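Local coordinates for protein CPI (Ascaris lumbricoides, PDB 4IT7) that probably inhibits papain-like cysteine proteases, as a roundworm member of the cystatin family with an immunomodulatory role, at residues K12-P17 with V43-A48; P17-L22 with T56-E61. All coordinates share one frame; numbering follows the deposited sequence.

Contact 1: residues K12-P17 with V43-A48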
# COMPACT_ATOMS: atom_id res chain seq x y z
N LYS A 12 7.78 6.72 -11.38
CA LYS A 12 6.45 6.80 -11.87
C LYS A 12 5.79 7.83 -10.97
O LYS A 12 6.27 8.09 -9.88
CB LYS A 12 5.82 5.39 -11.82
CG LYS A 12 4.62 5.16 -12.71
CD LYS A 12 5.00 4.92 -14.17
CE LYS A 12 3.95 4.06 -14.90
NZ LYS A 12 2.53 4.29 -14.47
N ASP A 13 4.72 8.46 -11.45
CA ASP A 13 4.09 9.53 -10.71
C ASP A 13 3.07 9.02 -9.69
O ASP A 13 2.17 8.24 -10.03
CB ASP A 13 3.44 10.53 -11.65
CG ASP A 13 2.75 11.64 -10.91
OD1 ASP A 13 3.23 12.07 -9.84
OD2 ASP A 13 1.70 12.08 -11.37
N VAL A 14 3.20 9.50 -8.46
CA VAL A 14 2.41 8.96 -7.34
C VAL A 14 0.94 9.37 -7.43
O VAL A 14 0.13 8.91 -6.62
CB VAL A 14 3.02 9.27 -5.94
CG1 VAL A 14 4.53 9.06 -5.93
CG2 VAL A 14 2.68 10.67 -5.50
N ASN A 15 0.60 10.23 -8.40
CA ASN A 15 -0.81 10.63 -8.60
C ASN A 15 -1.46 9.97 -9.82
O ASN A 15 -2.64 10.14 -10.09
CB ASN A 15 -0.98 12.16 -8.61
CG ASN A 15 -0.79 12.79 -7.23
OD1 ASN A 15 -1.51 12.50 -6.27
ND2 ASN A 15 0.17 13.69 -7.13
N ASP A 16 -0.68 9.19 -10.56
CA ASP A 16 -1.24 8.32 -11.57
C ASP A 16 -2.46 7.56 -11.00
O ASP A 16 -2.41 7.00 -9.89
CB ASP A 16 -0.19 7.33 -12.05
CG ASP A 16 -0.69 6.43 -13.14
OD1 ASP A 16 -1.87 6.02 -13.09
OD2 ASP A 16 0.11 6.09 -14.04
N PRO A 17 -3.57 7.57 -11.75
CA PRO A 17 -4.80 6.96 -11.27
C PRO A 17 -4.62 5.47 -11.04
O PRO A 17 -5.18 4.92 -10.09
CB PRO A 17 -5.80 7.22 -12.40
CG PRO A 17 -5.24 8.38 -13.16
CD PRO A 17 -3.75 8.23 -13.07
N VAL A 43 -1.34 7.90 4.53
CA VAL A 43 -1.10 9.35 4.55
C VAL A 43 -0.70 9.83 3.14
O VAL A 43 -1.37 10.68 2.52
CB VAL A 43 -0.04 9.67 5.62
CG1 VAL A 43 0.30 11.16 5.62
CG2 VAL A 43 -0.59 9.24 6.97
N LYS A 44 0.37 9.23 2.61
CA LYS A 44 0.73 9.52 1.24
C LYS A 44 1.53 8.40 0.57
O LYS A 44 2.28 7.62 1.21
CB LYS A 44 1.53 10.83 1.15
CG LYS A 44 2.91 10.79 1.80
CD LYS A 44 3.77 11.97 1.35
CE LYS A 44 2.92 13.23 1.22
NZ LYS A 44 3.77 14.45 1.26
N VAL A 45 1.40 8.37 -0.75
CA VAL A 45 2.28 7.55 -1.51
C VAL A 45 3.61 8.31 -1.61
O VAL A 45 3.69 9.26 -2.34
CB VAL A 45 1.69 7.17 -2.89
CG1 VAL A 45 2.54 6.10 -3.52
CG2 VAL A 45 0.24 6.69 -2.78
N ILE A 46 4.63 7.87 -0.89
CA ILE A 46 5.97 8.52 -0.92
C ILE A 46 6.63 8.36 -2.31
O ILE A 46 7.06 9.34 -2.92
CB ILE A 46 6.88 7.91 0.15
CG1 ILE A 46 6.32 8.16 1.53
CG2 ILE A 46 8.32 8.40 0.07
CD1 ILE A 46 6.92 7.18 2.54
N SER A 47 6.71 7.13 -2.83
CA SER A 47 7.24 6.91 -4.17
C SER A 47 6.61 5.73 -4.92
O SER A 47 5.89 4.91 -4.33
CB SER A 47 8.74 6.73 -4.08
OG SER A 47 9.04 5.53 -3.41
N ALA A 48 6.91 5.65 -6.23
CA ALA A 48 6.35 4.61 -7.10
C ALA A 48 7.31 4.42 -8.23
O ALA A 48 7.77 5.38 -8.82
CB ALA A 48 5.01 5.05 -7.62
O HOH W 1 7.58 8.37 -7.62

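Contact 2: residues P17-L22 with T56-E61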
# COMPACT_ATOMS: atom_id res chain seq x y z
N PRO A 17 -3.57 7.57 -11.75
CA PRO A 17 -4.80 6.96 -11.27
C PRO A 17 -4.62 5.47 -11.04
O PRO A 17 -5.18 4.92 -10.09
CB PRO A 17 -5.80 7.22 -12.40
CG PRO A 17 -5.24 8.38 -13.16
CD PRO A 17 -3.75 8.23 -13.07
N LYS A 18 -3.80 4.83 -11.86
CA LYS A 18 -3.44 3.44 -11.63
C LYS A 18 -2.53 3.23 -10.39
O LYS A 18 -2.68 2.24 -9.70
CB LYS A 18 -2.84 2.80 -12.91
CG LYS A 18 -2.39 1.33 -12.80
CD LYS A 18 -3.47 0.37 -12.27
CE LYS A 18 -3.21 -1.10 -12.60
NZ LYS A 18 -1.84 -1.56 -12.24
N ILE A 19 -1.57 4.13 -10.14
CA ILE A 19 -0.73 4.01 -8.95
C ILE A 19 -1.59 4.13 -7.69
O ILE A 19 -1.46 3.31 -6.80
CB ILE A 19 0.46 5.00 -8.91
CG1 ILE A 19 1.45 4.71 -10.05
CG2 ILE A 19 1.18 4.97 -7.54
CD1 ILE A 19 2.12 3.35 -10.07
N GLN A 20 -2.47 5.13 -7.65
CA GLN A 20 -3.41 5.28 -6.54
C GLN A 20 -4.24 4.00 -6.23
O GLN A 20 -4.25 3.52 -5.09
CB GLN A 20 -4.31 6.48 -6.81
CG GLN A 20 -3.60 7.84 -6.66
CD GLN A 20 -3.14 8.18 -5.23
OE1 GLN A 20 -3.85 7.94 -4.27
NE2 GLN A 20 -1.95 8.75 -5.11
N ALA A 21 -4.91 3.45 -7.25
CA ALA A 21 -5.64 2.16 -7.18
C ALA A 21 -4.77 1.10 -6.57
O ALA A 21 -5.16 0.44 -5.60
CB ALA A 21 -6.08 1.72 -8.57
N LEU A 22 -3.55 0.95 -7.10
CA LEU A 22 -2.66 -0.04 -6.54
C LEU A 22 -2.31 0.19 -5.05
O LEU A 22 -2.28 -0.79 -4.28
CB LEU A 22 -1.37 -0.17 -7.36
CG LEU A 22 -1.33 -0.79 -8.76
CD1 LEU A 22 0.12 -0.91 -9.18
CD2 LEU A 22 -2.11 -2.09 -8.96
N THR A 56 4.66 -6.53 -15.30
CA THR A 56 4.97 -5.26 -14.63
C THR A 56 5.19 -5.47 -13.14
O THR A 56 4.34 -6.08 -12.45
CB THR A 56 3.83 -4.26 -14.78
OG1 THR A 56 3.45 -4.17 -16.17
CG2 THR A 56 4.25 -2.90 -14.27
N ASN A 57 6.34 -5.00 -12.66
CA ASN A 57 6.59 -4.91 -11.24
C ASN A 57 6.65 -3.47 -10.74
O ASN A 57 7.54 -2.69 -11.10
CB ASN A 57 7.88 -5.65 -10.85
CG ASN A 57 7.95 -5.89 -9.35
OD1 ASN A 57 6.93 -6.02 -8.64
ND2 ASN A 57 9.15 -5.94 -8.85
N THR A 58 5.67 -3.13 -9.91
CA THR A 58 5.57 -1.81 -9.31
C THR A 58 5.95 -1.82 -7.82
O THR A 58 5.35 -2.57 -7.04
CB THR A 58 4.13 -1.29 -9.41
OG1 THR A 58 3.70 -1.29 -10.78
CG2 THR A 58 4.05 0.12 -8.81
N VAL A 59 6.90 -0.99 -7.42
CA VAL A 59 7.31 -0.91 -6.02
C VAL A 59 6.86 0.44 -5.50
O VAL A 59 7.16 1.50 -6.11
CB VAL A 59 8.82 -1.16 -5.76
CG1 VAL A 59 9.15 -0.91 -4.27
CG2 VAL A 59 9.23 -2.57 -6.14
N LEU A 60 6.09 0.39 -4.42
CA LEU A 60 5.54 1.58 -3.80
C LEU A 60 6.08 1.70 -2.40
O LEU A 60 6.33 0.69 -1.73
CB LEU A 60 3.99 1.53 -3.74
CG LEU A 60 3.17 1.17 -4.98
CD1 LEU A 60 1.71 1.00 -4.60
CD2 LEU A 60 3.32 2.23 -6.06
N GLU A 61 6.28 2.96 -1.98
CA GLU A 61 6.52 3.25 -0.59
C GLU A 61 5.34 4.05 -0.15
O GLU A 61 5.05 5.09 -0.72
CB GLU A 61 7.74 4.12 -0.42
CG GLU A 61 9.07 3.40 -0.39
CD GLU A 61 10.20 4.42 -0.27
OE1 GLU A 61 10.32 5.29 -1.16
OE2 GLU A 61 10.93 4.41 0.74

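Contact 1: residues K12-P17 with V43-A48
V14 meets V45 through their beta carbons: the two CB atoms stand 3.9 Å apart, and both side chains leave the backbone toward the opposing segment. The carbonyl oxygen of V45 is seated against the face made by CB, CG1 and CG2 of V14, all three lying within 3.7 Å of that atom. With chi1 at -43°, CG1 is anti to the carbonyl carbon of V14, and this methyl in addition reaches along the strand to lie 3.9 Å from CA of S47. V45 brings CB and its CG1 methyl against V14 CB, so the beta carbon of V14 lies at the centre of the contact. Residues 43-48 belong to strand 38-51 of the antiparallel cystatin sheet, and 12-17 form the connection from edge strand 10-11 into helix 17-33. I46 and S47 both face E61, a classic beta bulge, and V14 packs beside this irregularity. Two residues before V14, K12 sits against A48. Its backbone N donates to A48 O over 2.9 Å. Water 1 extends the pairing, donating to K12 O and accepting from A48 N, where a direct backbone bond is absent. The K12 side chain departs from this edge: only CB stays close, 3.6 Å from A48 O, and the chain, bent at chi2 and chi4, carries NZ to D16 OD2 in a 3.0 Å salt bridge whose hydrogen bond is weak. A type I turn from D13 to D16 brings these two ends together, and D16 caps the helix N-terminus by accepting from K18 N through OD1.

Contact 2: residues P17-L22 with T56-E61
T58 is the first residue of 56-61 to touch the helix, meeting both I19 and L22. Its chi1 of -55° places CG2 anti to the backbone N and OG1 anti to the carbonyl carbon, a fork that presents both branches to the helical side chains. T58 CG2 lies 4.0 Å from I19 CD1, where the two side chains cross at a slant. T58 OG1 is 3.9 Å from L22 CD1; the threonine and leucine reach toward each other end to end, with T58 CB also near the same methyl at 4.0 Å. These are van der Waals approaches, since the hydroxyl oxygen faces a methyl carbon of L22. Two residues further along the strand, L60 again starts out toward the helix, as the alternation of a beta strand requires. Its CD2 lies 3.8 Å from I19 CG2, and these two side chains run past each other in opposite directions. The other methyl, L60 CD1, lies about one turn further along the helix, 4.3 Å from L22 CB and 4.1 Å from the carbonyl carbon C of L22. L60 therefore divides its methyls between two helical residues three apart, while I19 divides its own between T58 and L60: CD1 goes to the threonine and CG2 to the leucine. All four residues are buried, and the local axes approach to 10.3 Å at an angle of 70°, so the start of the helix, 17-22, lies steeply across 56-61. That is the cystatin arrangement of an antiparallel sheet wrapped around one long helix. Strand 56-70 runs between 38-51 and 88-97, with A48 beside I19 and L60 on one flank and I94 beside L22 on the other.

How the contacts relate
From the N terminus, strand 10-11 leads into the 12-17 connection and then helix 17-33, so P17 ends one segment and begins the other. Contact 1 closes the loop from that connection to strand 38-51, enclosing the helix; contact 2 closes a longer one from the helix start to strand 56-70. Because 43-48 lies between the segments of contact 2, the loops cross instead of nesting. Their centres are 7 Å apart. Two probable hydrogen bonds link them: V14 O with Q20 NE2, and S47 OG with E61 OE1. Together they tie the helix entry to two neighbouring strands of one sheet.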